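Local coordinates for protein 4-hydroxythreonine-4-phosphate dehydrogenase (Legionella pneumophila subsp. pneumophila, PDB 6XMY) that probably catalyses the NAD(P)-dependent, divalent-metal-assisted oxidation of 4-(phosphooxy)-L-threonine in pyridoxine 5'-phosphate biosynthesis, at residues L55-S63 and A72-V80; L91-M100 and V123-I133. All coordinates share one frame; numbering follows the deposited sequence.

Interaction 1: residues L55-S63 and A72-V80; sequences LSIKFLEYS and AGYLTVWPV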
loop_
_atom_site.group_PDB
_atom_site.type_symbol
_atom_site.label_atom_id
_atom_site.label_comp_id
_atom_site.label_asym_id
_atom_site.label_seq_id
_atom_site.Cartn_x
_atom_site.Cartn_y
_atom_site.Cartn_z
ATOM N N LEU A 55 8.142 -26.149 -3.568
ATOM C CA LEU A 55 9.314 -25.291 -3.487
ATOM C C LEU A 55 10.293 -25.857 -2.472
ATOM O O LEU A 55 9.888 -26.354 -1.416
ATOM C CB LEU A 55 8.911 -23.887 -3.032
ATOM C CG LEU A 55 8.004 -23.081 -3.961
ATOM C CD1 LEU A 55 7.611 -21.760 -3.311
ATOM C CD2 LEU A 55 8.681 -22.847 -5.310
ATOM N N SER A 56 11.582 -25.783 -2.799
ATOM C CA SER A 56 12.654 -26.206 -1.899
ATOM C C SER A 56 13.294 -24.948 -1.320
ATOM O O SER A 56 14.073 -24.270 -1.994
ATOM C CB SER A 56 13.673 -27.061 -2.644
ATOM O OG SER A 56 13.092 -28.274 -3.097
ATOM N N ILE A 57 12.963 -24.641 -0.070
ATOM C CA ILE A 57 13.435 -23.439 0.608
ATOM C C ILE A 57 14.032 -23.846 1.941
ATOM O O ILE A 57 13.485 -24.707 2.639
ATOM C CB ILE A 57 12.276 -22.444 0.836
ATOM C CG1 ILE A 57 11.719 -21.962 -0.501
ATOM C CG2 ILE A 57 12.726 -21.259 1.681
ATOM C CD1 ILE A 57 10.421 -21.206 -0.382
ATOM N N LYS A 58 15.149 -23.219 2.302
ATOM C CA LYS A 58 15.732 -23.398 3.623
ATOM C C LYS A 58 15.345 -22.207 4.488
ATOM O O LYS A 58 15.634 -21.056 4.143
ATOM C CB LYS A 58 17.248 -23.549 3.534
ATOM C CG LYS A 58 17.666 -24.855 2.861
ATOM C CD LYS A 58 19.151 -24.894 2.595
ATOM C CE LYS A 58 19.528 -26.084 1.734
ATOM N NZ LYS A 58 19.084 -27.366 2.336
ATOM N N PHE A 59 14.691 -22.479 5.602
ATOM C CA PHE A 59 14.175 -21.432 6.468
ATOM C C PHE A 59 15.125 -21.184 7.628
ATOM O O PHE A 59 15.617 -22.127 8.262
ATOM C CB PHE A 59 12.803 -21.825 7.013
ATOM C CG PHE A 59 11.745 -21.935 5.952
ATOM C CD1 PHE A 59 11.010 -20.822 5.573
ATOM C CD2 PHE A 59 11.502 -23.146 5.319
ATOM C CE1 PHE A 59 10.042 -20.921 4.587
ATOM C CE2 PHE A 59 10.527 -23.249 4.340
ATOM C CZ PHE A 59 9.798 -22.135 3.975
ATOM N N LEU A 60 15.367 -19.909 7.912
ATOM C CA LEU A 60 16.145 -19.502 9.069
ATOM C C LEU A 60 15.256 -18.669 9.976
ATOM O O LEU A 60 14.466 -17.851 9.501
ATOM C CB LEU A 60 17.341 -18.643 8.638
ATOM C CG LEU A 60 18.389 -19.312 7.746
ATOM C CD1 LEU A 60 19.333 -18.279 7.162
ATOM C CD2 LEU A 60 19.160 -20.356 8.531
ATOM N N GLU A 61 15.377 -18.862 11.281
ATOM C CA GLU A 61 14.703 -17.971 12.206
ATOM C C GLU A 61 15.523 -16.701 12.396
ATOM O O GLU A 61 16.748 -16.747 12.554
ATOM C CB GLU A 61 14.450 -18.668 13.542
ATOM C CG GLU A 61 13.451 -19.815 13.399
ATOM C CD GLU A 61 13.005 -20.376 14.730
ATOM O OE1 GLU A 61 13.294 -19.752 15.772
ATOM O OE2 GLU A 61 12.363 -21.443 14.730
ATOM N N TYR A 62 14.834 -15.566 12.372
ATOM C CA TYR A 62 15.495 -14.274 12.467
ATOM C C TYR A 62 16.301 -14.149 13.752
ATOM O O TYR A 62 15.851 -14.543 14.831
ATOM C CB TYR A 62 14.464 -13.144 12.430
ATOM C CG TYR A 62 15.114 -11.805 12.666
ATOM C CD1 TYR A 62 15.856 -11.191 11.666
ATOM C CD2 TYR A 62 15.033 -11.175 13.904
ATOM C CE1 TYR A 62 16.487 -9.971 11.886
ATOM C CE2 TYR A 62 15.663 -9.967 14.130
ATOM C CZ TYR A 62 16.380 -9.367 13.118
ATOM O OH TYR A 62 17.006 -8.163 13.351
ATOM N N SER A 63 17.492 -13.569 13.621
ATOM C CA SER A 63 18.303 -13.138 14.740
ATOM C C SER A 63 18.958 -11.817 14.368
ATOM O O SER A 63 19.505 -11.681 13.263
ATOM C CB SER A 63 19.407 -14.146 15.087
ATOM O OG SER A 63 20.356 -13.499 15.905
ATOM N N ALA A 72 20.247 -16.352 -1.879
ATOM C CA ALA A 72 19.211 -17.072 -2.611
ATOM C C ALA A 72 19.027 -18.472 -2.035
ATOM O O ALA A 72 19.990 -19.126 -1.623
ATOM C CB ALA A 72 19.591 -17.160 -4.090
ATOM N N GLY A 73 17.771 -18.927 -1.989
ATOM C CA GLY A 73 17.442 -20.240 -1.477
ATOM C C GLY A 73 17.138 -20.287 0.003
ATOM O O GLY A 73 16.684 -21.331 0.498
ATOM N N TYR A 74 17.368 -19.195 0.724
ATOM C CA TYR A 74 17.039 -19.095 2.133
ATOM C C TYR A 74 15.932 -18.074 2.326
ATOM O O TYR A 74 15.769 -17.140 1.531
ATOM C CB TYR A 74 18.262 -18.687 2.957
ATOM C CG TYR A 74 19.325 -19.753 2.962
ATOM C CD1 TYR A 74 20.214 -19.880 1.899
ATOM C CD2 TYR A 74 19.429 -20.649 4.018
ATOM C CE1 TYR A 74 21.184 -20.860 1.898
ATOM C CE2 TYR A 74 20.396 -21.633 4.019
ATOM C CZ TYR A 74 21.266 -21.731 2.964
ATOM O OH TYR A 74 22.225 -22.709 2.976
ATOM N N LEU A 75 15.146 -18.277 3.372
ATOM C CA LEU A 75 14.143 -17.301 3.755
ATOM C C LEU A 75 14.199 -17.165 5.266
ATOM O O LEU A 75 14.103 -18.165 5.988
ATOM C CB LEU A 75 12.751 -17.746 3.306
ATOM C CG LEU A 75 11.717 -16.623 3.327
ATOM C CD1 LEU A 75 12.075 -15.502 2.364
ATOM C CD2 LEU A 75 10.382 -17.230 2.969
ATOM N N THR A 76 14.371 -15.936 5.734
ATOM C CA THR A 76 14.452 -15.654 7.158
ATOM C C THR A 76 13.087 -15.210 7.658
ATOM O O THR A 76 12.440 -14.356 7.036
ATOM C CB THR A 76 15.513 -14.587 7.424
ATOM O OG1 THR A 76 16.800 -15.115 7.068
ATOM C CG2 THR A 76 15.521 -14.181 8.904
ATOM N N VAL A 77 12.647 -15.808 8.766
ATOM C CA VAL A 77 11.301 -15.634 9.288
ATOM C C VAL A 77 11.381 -15.176 10.734
ATOM O O VAL A 77 12.169 -15.718 11.521
ATOM C CB VAL A 77 10.506 -16.958 9.193
ATOM C CG1 VAL A 77 9.088 -16.794 9.751
ATOM C CG2 VAL A 77 10.492 -17.492 7.755
ATOM N N TRP A 78 10.546 -14.186 11.087
ATOM C CA TRP A 78 10.224 -13.822 12.461
ATOM C C TRP A 78 8.929 -14.554 12.795
ATOM O O TRP A 78 7.848 -14.113 12.390
ATOM C CB TRP A 78 10.038 -12.304 12.596
ATOM C CG TRP A 78 9.752 -11.844 14.011
ATOM C CD1 TRP A 78 8.712 -12.229 14.808
ATOM C CD2 TRP A 78 10.520 -10.911 14.791
ATOM N NE1 TRP A 78 8.784 -11.608 16.029
ATOM C CE2 TRP A 78 9.886 -10.799 16.049
ATOM C CE3 TRP A 78 11.686 -10.168 14.554
ATOM C CZ2 TRP A 78 10.374 -9.968 17.064
ATOM C CZ3 TRP A 78 12.177 -9.338 15.571
ATOM C CH2 TRP A 78 11.514 -9.244 16.807
ATOM N N PRO A 79 8.986 -15.676 13.504
ATOM C CA PRO A 79 7.783 -16.498 13.665
ATOM C C PRO A 79 6.723 -15.826 14.526
ATOM O O PRO A 79 7.009 -15.236 15.571
ATOM C CB PRO A 79 8.318 -17.771 14.334
ATOM C CG PRO A 79 9.774 -17.806 13.933
ATOM C CD PRO A 79 10.184 -16.364 14.012
ATOM N N VAL A 80 5.481 -15.926 14.063
ATOM C CA VAL A 80 4.298 -15.484 14.797
ATOM C C VAL A 80 3.268 -16.588 14.604
ATOM O O VAL A 80 2.956 -16.927 13.462
ATOM C CB VAL A 80 3.742 -14.163 14.239
ATOM C CG1 VAL A 80 2.544 -13.708 15.063
ATOM C CG2 VAL A 80 4.825 -13.077 14.195
#

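Interaction 2: residues L91-M100 and V123-I133; sequences LNPQNAAYVM and VHKANINAAGI. With NAD (nicotinamide-adenine-dinucleotide), chain B.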
loop_
_atom_site.group_PDB
_atom_site.type_symbol
_atom_site.label_atom_id
_atom_site.label_comp_id
_atom_site.label_asym_id
_atom_site.label_seq_id
_atom_site.Cartn_x
_atom_site.Cartn_y
_atom_site.Cartn_z
ATOM N N LEU A 91 -10.778 -19.074 4.537
ATOM C CA LEU A 91 -10.716 -18.052 5.573
ATOM C C LEU A 91 -11.119 -18.645 6.913
ATOM O O LEU A 91 -12.029 -19.470 7.002
ATOM C CB LEU A 91 -11.673 -16.910 5.242
ATOM C CG LEU A 91 -11.277 -15.997 4.087
ATOM C CD1 LEU A 91 -12.417 -15.038 3.778
ATOM C CD2 LEU A 91 -10.004 -15.226 4.417
ATOM N N ASN A 92 -10.453 -18.201 7.960
ATOM C CA ASN A 92 -10.777 -18.635 9.306
ATOM C C ASN A 92 -10.759 -17.405 10.203
ATOM O O ASN A 92 -9.698 -16.803 10.416
ATOM C CB ASN A 92 -9.767 -19.688 9.768
ATOM C CG ASN A 92 -10.064 -20.224 11.157
ATOM O OD1 ASN A 92 -10.945 -19.720 11.854
ATOM N ND2 ASN A 92 -9.314 -21.247 11.572
ATOM N N PRO A 93 -11.908 -16.994 10.736
ATOM C CA PRO A 93 -11.920 -15.817 11.616
ATOM C C PRO A 93 -11.062 -15.985 12.853
ATOM O O PRO A 93 -10.632 -14.980 13.436
ATOM C CB PRO A 93 -13.404 -15.652 11.967
ATOM C CG PRO A 93 -14.131 -16.304 10.827
ATOM C CD PRO A 93 -13.268 -17.476 10.438
ATOM N N GLN A 94 -10.777 -17.224 13.265
ATOM C CA GLN A 94 -9.917 -17.424 14.422
ATOM C C GLN A 94 -8.488 -16.966 14.177
ATOM O O GLN A 94 -7.747 -16.776 15.143
ATOM C CB GLN A 94 -9.924 -18.886 14.847
ATOM C CG GLN A 94 -11.219 -19.318 15.477
ATOM C CD GLN A 94 -11.126 -20.711 16.034
ATOM O OE1 GLN A 94 -10.097 -21.098 16.583
ATOM N NE2 GLN A 94 -12.193 -21.484 15.878
ATOM N N ASN A 95 -8.083 -16.797 12.917
ATOM C CA ASN A 95 -6.750 -16.317 12.581
ATOM C C ASN A 95 -6.715 -14.828 12.262
ATOM O O ASN A 95 -5.677 -14.326 11.815
ATOM C CB ASN A 95 -6.140 -17.146 11.447
ATOM C CG ASN A 95 -5.653 -18.501 11.923
ATOM O OD1 ASN A 95 -5.262 -18.652 13.088
ATOM N ND2 ASN A 95 -5.644 -19.489 11.035
ATOM N N ALA A 96 -7.816 -14.109 12.497
ATOM C CA ALA A 96 -7.808 -12.665 12.277
ATOM C C ALA A 96 -6.882 -11.963 13.262
ATOM O O ALA A 96 -6.154 -11.039 12.886
ATOM C CB ALA A 96 -9.220 -12.105 12.393
ATOM N N ALA A 97 -6.903 -12.379 14.534
ATOM C CA ALA A 97 -6.014 -11.761 15.513
ATOM C C ALA A 97 -4.548 -11.961 15.143
ATOM O O ALA A 97 -3.715 -11.072 15.375
ATOM C CB ALA A 97 -6.316 -12.305 16.909
ATOM N N TYR A 98 -4.221 -13.109 14.554
ATOM C CA TYR A 98 -2.872 -13.348 14.060
ATOM C C TYR A 98 -2.483 -12.316 13.012
ATOM O O TYR A 98 -1.381 -11.746 13.061
ATOM C CB TYR A 98 -2.801 -14.764 13.493
ATOM C CG TYR A 98 -1.736 -15.014 12.454
ATOM C CD1 TYR A 98 -0.434 -15.332 12.820
ATOM C CD2 TYR A 98 -2.036 -14.941 11.101
ATOM C CE1 TYR A 98 0.535 -15.579 11.861
ATOM C CE2 TYR A 98 -1.075 -15.189 10.140
ATOM C CZ TYR A 98 0.211 -15.510 10.525
ATOM O OH TYR A 98 1.173 -15.762 9.575
ATOM N N VAL A 99 -3.380 -12.051 12.051
ATOM C CA VAL A 99 -3.097 -11.051 11.024
ATOM C C VAL A 99 -2.852 -9.692 11.663
ATOM O O VAL A 99 -1.897 -8.982 11.315
ATOM C CB VAL A 99 -4.231 -10.998 9.981
ATOM C CG1 VAL A 99 -4.014 -9.825 9.039
ATOM C CG2 VAL A 99 -4.307 -12.319 9.203
ATOM N N MET A 100 -3.711 -9.312 12.615
ATOM C CA MET A 100 -3.527 -8.029 13.281
ATOM C C MET A 100 -2.228 -7.997 14.066
ATOM O O MET A 100 -1.621 -6.931 14.195
ATOM C CB MET A 100 -4.721 -7.695 14.172
ATOM C CG MET A 100 -6.031 -7.512 13.407
ATOM S SD MET A 100 -5.956 -6.366 12.010
ATOM C CE MET A 100 -5.480 -4.877 12.848
ATOM N N VAL A 123 -4.261 -8.602 3.013
ATOM C CA VAL A 123 -5.122 -9.096 4.078
ATOM C C VAL A 123 -6.564 -9.082 3.589
ATOM O O VAL A 123 -6.932 -8.339 2.682
ATOM C CB VAL A 123 -4.979 -8.293 5.390
ATOM C CG1 VAL A 123 -3.536 -8.299 5.864
ATOM C CG2 VAL A 123 -5.476 -6.878 5.203
ATOM N N HIS A 124 -7.381 -9.923 4.205
ATOM C CA HIS A 124 -8.796 -10.022 3.874
ATOM C C HIS A 124 -9.576 -9.193 4.886
ATOM O O HIS A 124 -9.695 -9.578 6.053
ATOM C CB HIS A 124 -9.244 -11.476 3.889
ATOM C CG HIS A 124 -10.535 -11.692 3.186
ATOM N ND1 HIS A 124 -11.752 -11.456 3.790
ATOM C CD2 HIS A 124 -10.799 -12.078 1.919
ATOM C CE1 HIS A 124 -12.715 -11.703 2.917
ATOM N NE2 HIS A 124 -12.164 -12.089 1.779
ATOM N N LYS A 125 -10.104 -8.054 4.439
ATOM C CA LYS A 125 -10.731 -7.115 5.366
ATOM C C LYS A 125 -11.974 -7.711 6.014
ATOM O O LYS A 125 -12.170 -7.594 7.229
ATOM C CB LYS A 125 -11.059 -5.804 4.653
ATOM C CG LYS A 125 -9.859 -5.092 4.061
ATOM C CD LYS A 125 -10.297 -3.791 3.413
ATOM C CE LYS A 125 -9.162 -3.070 2.700
ATOM N NZ LYS A 125 -8.604 -3.863 1.572
ATOM N N ALA A 126 -12.838 -8.352 5.217
ATOM C CA ALA A 126 -14.071 -8.894 5.780
ATOM C C ALA A 126 -13.797 -9.954 6.838
ATOM O O ALA A 126 -14.497 -10.008 7.854
ATOM C CB ALA A 126 -14.976 -9.453 4.685
ATOM N N ASN A 127 -12.803 -10.823 6.613
ATOM C CA ASN A 127 -12.494 -11.843 7.615
ATOM C C ASN A 127 -12.121 -11.203 8.946
ATOM O O ASN A 127 -12.530 -11.683 10.010
ATOM C CB ASN A 127 -11.365 -12.759 7.136
ATOM C CG ASN A 127 -11.135 -13.946 8.073
ATOM O OD1 ASN A 127 -10.048 -14.137 8.619
ATOM N ND2 ASN A 127 -12.167 -14.740 8.261
ATOM N N ILE A 128 -11.353 -10.109 8.901
ATOM C CA ILE A 128 -10.976 -9.416 10.128
ATOM C C ILE A 128 -12.209 -8.836 10.811
ATOM O O ILE A 128 -12.394 -8.981 12.029
ATOM C CB ILE A 128 -9.903 -8.355 9.831
ATOM C CG1 ILE A 128 -8.612 -9.050 9.383
ATOM C CG2 ILE A 128 -9.671 -7.459 11.045
ATOM C CD1 ILE A 128 -7.645 -8.161 8.671
ATOM N N ASN A 129 -13.079 -8.183 10.037
ATOM C CA ASN A 129 -14.304 -7.637 10.613
ATOM C C ASN A 129 -15.223 -8.740 11.125
ATOM O O ASN A 129 -15.886 -8.571 12.157
ATOM C CB ASN A 129 -15.020 -6.763 9.585
ATOM C CG ASN A 129 -14.341 -5.413 9.398
ATOM O OD1 ASN A 129 -14.539 -4.484 10.189
ATOM N ND2 ASN A 129 -13.529 -5.299 8.358
ATOM N N ALA A 130 -15.277 -9.877 10.422
ATOM C CA ALA A 130 -16.137 -10.977 10.857
ATOM C C ALA A 130 -15.710 -11.517 12.214
ATOM O O ALA A 130 -16.546 -12.017 12.976
ATOM C CB ALA A 130 -16.152 -12.093 9.810
ATOM N N ALA A 131 -14.425 -11.407 12.539
ATOM C CA ALA A 131 -13.920 -11.824 13.838
ATOM C C ALA A 131 -14.191 -10.804 14.929
ATOM O O ALA A 131 -13.855 -11.066 16.088
ATOM C CB ALA A 131 -12.421 -12.089 13.755
ATOM N N GLY A 132 -14.793 -9.665 14.597
ATOM C CA GLY A 132 -15.111 -8.647 15.574
ATOM C C GLY A 132 -14.119 -7.509 15.658
ATOM O O GLY A 132 -14.224 -6.685 16.574
ATOM N N ILE A 133 -13.172 -7.428 14.731
ATOM C CA ILE A 133 -12.128 -6.415 14.748
ATOM C C ILE A 133 -12.493 -5.393 13.679
ATOM O O ILE A 133 -12.472 -5.702 12.482
ATOM C CB ILE A 133 -10.757 -7.040 14.452
ATOM C CG1 ILE A 133 -10.443 -8.162 15.446
ATOM C CG2 ILE A 133 -9.670 -5.973 14.479
ATOM C CD1 ILE A 133 -9.257 -9.032 15.033
HETATM P PA NAD B . -8.125 -9.440 -5.314
HETATM O O1A NAD B . -8.067 -10.538 -4.271
HETATM O O2A NAD B . -6.970 -8.714 -5.974
HETATM O O5B NAD B . -8.877 -10.324 -6.587
HETATM C C5B NAD B . -9.078 -9.521 -7.726
HETATM C C4B NAD B . -8.704 -10.311 -8.994
HETATM O O4B NAD B . -7.270 -10.234 -9.171
HETATM C C3B NAD B . -9.078 -11.807 -8.796
HETATM O O3B NAD B . -9.510 -12.257 -10.068
HETATM C C2B NAD B . -7.726 -12.428 -8.339
HETATM O O2B NAD B . -7.584 -13.767 -8.713
HETATM C C1B NAD B . -6.724 -11.560 -9.164
HETATM N N9A NAD B . -5.432 -11.397 -8.506
HETATM C C8A NAD B . -5.106 -10.709 -7.323
HETATM N N7A NAD B . -3.813 -10.757 -7.050
HETATM C C5A NAD B . -3.252 -11.484 -8.090
HETATM C C6A NAD B . -1.929 -11.881 -8.373
HETATM N N6A NAD B . -0.918 -11.516 -7.541
HETATM N N1A NAD B . -1.657 -12.615 -9.492
HETATM C C2A NAD B . -2.713 -12.942 -10.297
HETATM N N3A NAD B . -4.018 -12.644 -10.159
HETATM C C4A NAD B . -4.250 -11.900 -9.023
HETATM O O3 NAD B . -9.108 -8.335 -4.652
HETATM P PN NAD B . -10.656 -8.436 -4.329
HETATM O O1N NAD B . -11.354 -7.113 -4.531
HETATM O O2N NAD B . -11.168 -9.792 -4.686
HETATM O O5D NAD B . -10.688 -8.491 -2.556
HETATM C C5D NAD B . -10.179 -9.653 -1.990
HETATM C C4D NAD B . -9.750 -9.305 -0.563
HETATM O O4D NAD B . -8.464 -8.638 -0.644
HETATM C C3D NAD B . -10.743 -8.273 0.074
HETATM O O3D NAD B . -10.810 -8.597 1.433
HETATM C C2D NAD B . -10.020 -6.923 -0.136
HETATM O O2D NAD B . -10.282 -5.956 0.842
HETATM C C1D NAD B . -8.571 -7.433 0.103
HETATM N N1N NAD B . -7.547 -6.490 -0.464
HETATM C C2N NAD B . -6.460 -6.249 0.333
HETATM C C3N NAD B . -5.446 -5.392 -0.102
HETATM C C7N NAD B . -4.311 -5.214 0.834
HETATM O O7N NAD B . -4.262 -5.835 1.898
HETATM N N7N NAD B . -3.312 -4.348 0.439
HETATM C C4N NAD B . -5.542 -4.774 -1.363
HETATM C C5N NAD B . -6.666 -5.053 -2.162
HETATM C C6N NAD B . -7.679 -5.915 -1.696
#

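Interaction 1: residues L55-S63 and A72-V80
The ring of Phe59 meets CG2 of Val77 at its edge, while CG2 of Ile57, from its own segment, covers one face toward the rim. The Tyr62 ring has CG2 of Thr76 at its edge and runs nearly parallel to the six-membered ring of Trp78, their planes 22° apart but slid so far that they barely overlap; Tyr62 CD2 lies 3.6 Å from Trp78 CE3. In Tyr62 CG stands anti to the backbone N (chi1 174°), as in Trp78, which carries both rings the same way. These groups sit on or beside a parallel pair of beta strands, 58-61 and 74-79, with 58-61 outermost. Phe59, Leu75 and Val77 share a face with exposed Glu61; helices 23-29 and 43-52 cover the first three, which suits their apolar character. Lys58, Tyr74, Leu60 and Thr76 share the other, where the Lys58 chain crosses the Tyr74 ring obliquely, CB 3.7 Å from CD2. Gly73 has a phi of 91°, at which a CB would press on the preceding carbonyl O; its own O accepts from Lys58 N. The ladder proceeds with Leu75 N to Lys58 O, Leu60 N to Leu75 O and Val77 N to Leu60 O, and finally Tyr62 N meets Val77 O at 2.8 Å.

Interaction 2: residues L91-M100 and V123-I133
At the nicotinamide-ribose end of the NAD pocket, Leu91 and His124 meet at the N-terminal end of helix 125-130. Leu91 CD1 sits over the centre of the imidazole in a CH-pi contact, 3.5 Å from the ring centroid, and ribose O3D of NAD covers the opposite face. With CG anti to its own backbone N (chi1 -163°), His124 turns ND1 toward the first turn of the helix to accept from Asn127 N at 3.1 Å, almost in the ring plane. This N-cap bond fixes the ring's rotation. The same turn grips the cofactor: Val123 N donates to carboxamide O7N at 3.0 Å, Lys125 N to O3D, and, in the conformer given, Lys125 NZ to O2D at 2.8 Å. Asn127 packs its buried side chain against Leu91, Asn92 and Pro93; Asn92 OD1 accepts from Gln94 N, an Asx turn. Farther along, small residues allow close approach: Ala96 CB lies a tight 3.5 Å from Ala131 CB. Val99 CG1 touches Val123 CG1 at 3.6 Å, and Met100, bent at chi2 and chi3, sets CG against Ile133 CD1 and SD against Ile128 CG2 in the conformer given. Gly132, with positive phi, ends the helix in a Schellman motif that brings Ile133 back to Ala96 and Met100. The short helical segments 96-100 and 125-130 cross at -114°, 9.5 Å apart; helix 138-145 sets Phe141 against Met100 and His138 against Val123.

Following the chain from its N terminus, interaction 1 comes first: strand 58-61 is followed by a short connection without helix or strand, which carries the chain back so that 74-79 runs parallel to 58-61. That loop has closed before interaction 2 opens, so the two stand in series, neither nested nor crossing. From strand 74-79 the chain continues through Leu91 into helix 96-111, then strand 117-120, and interaction 2 closes this larger loop when helix 125-130 packs on the start of 96-111. The centres lie about 25 Å apart, yet they touch where Val80 O packs against Tyr98 CE1. Helix 96-111 also meets Trp78 and Val80 through Leu105, linking the outer strand pair to the cofactor-binding turn.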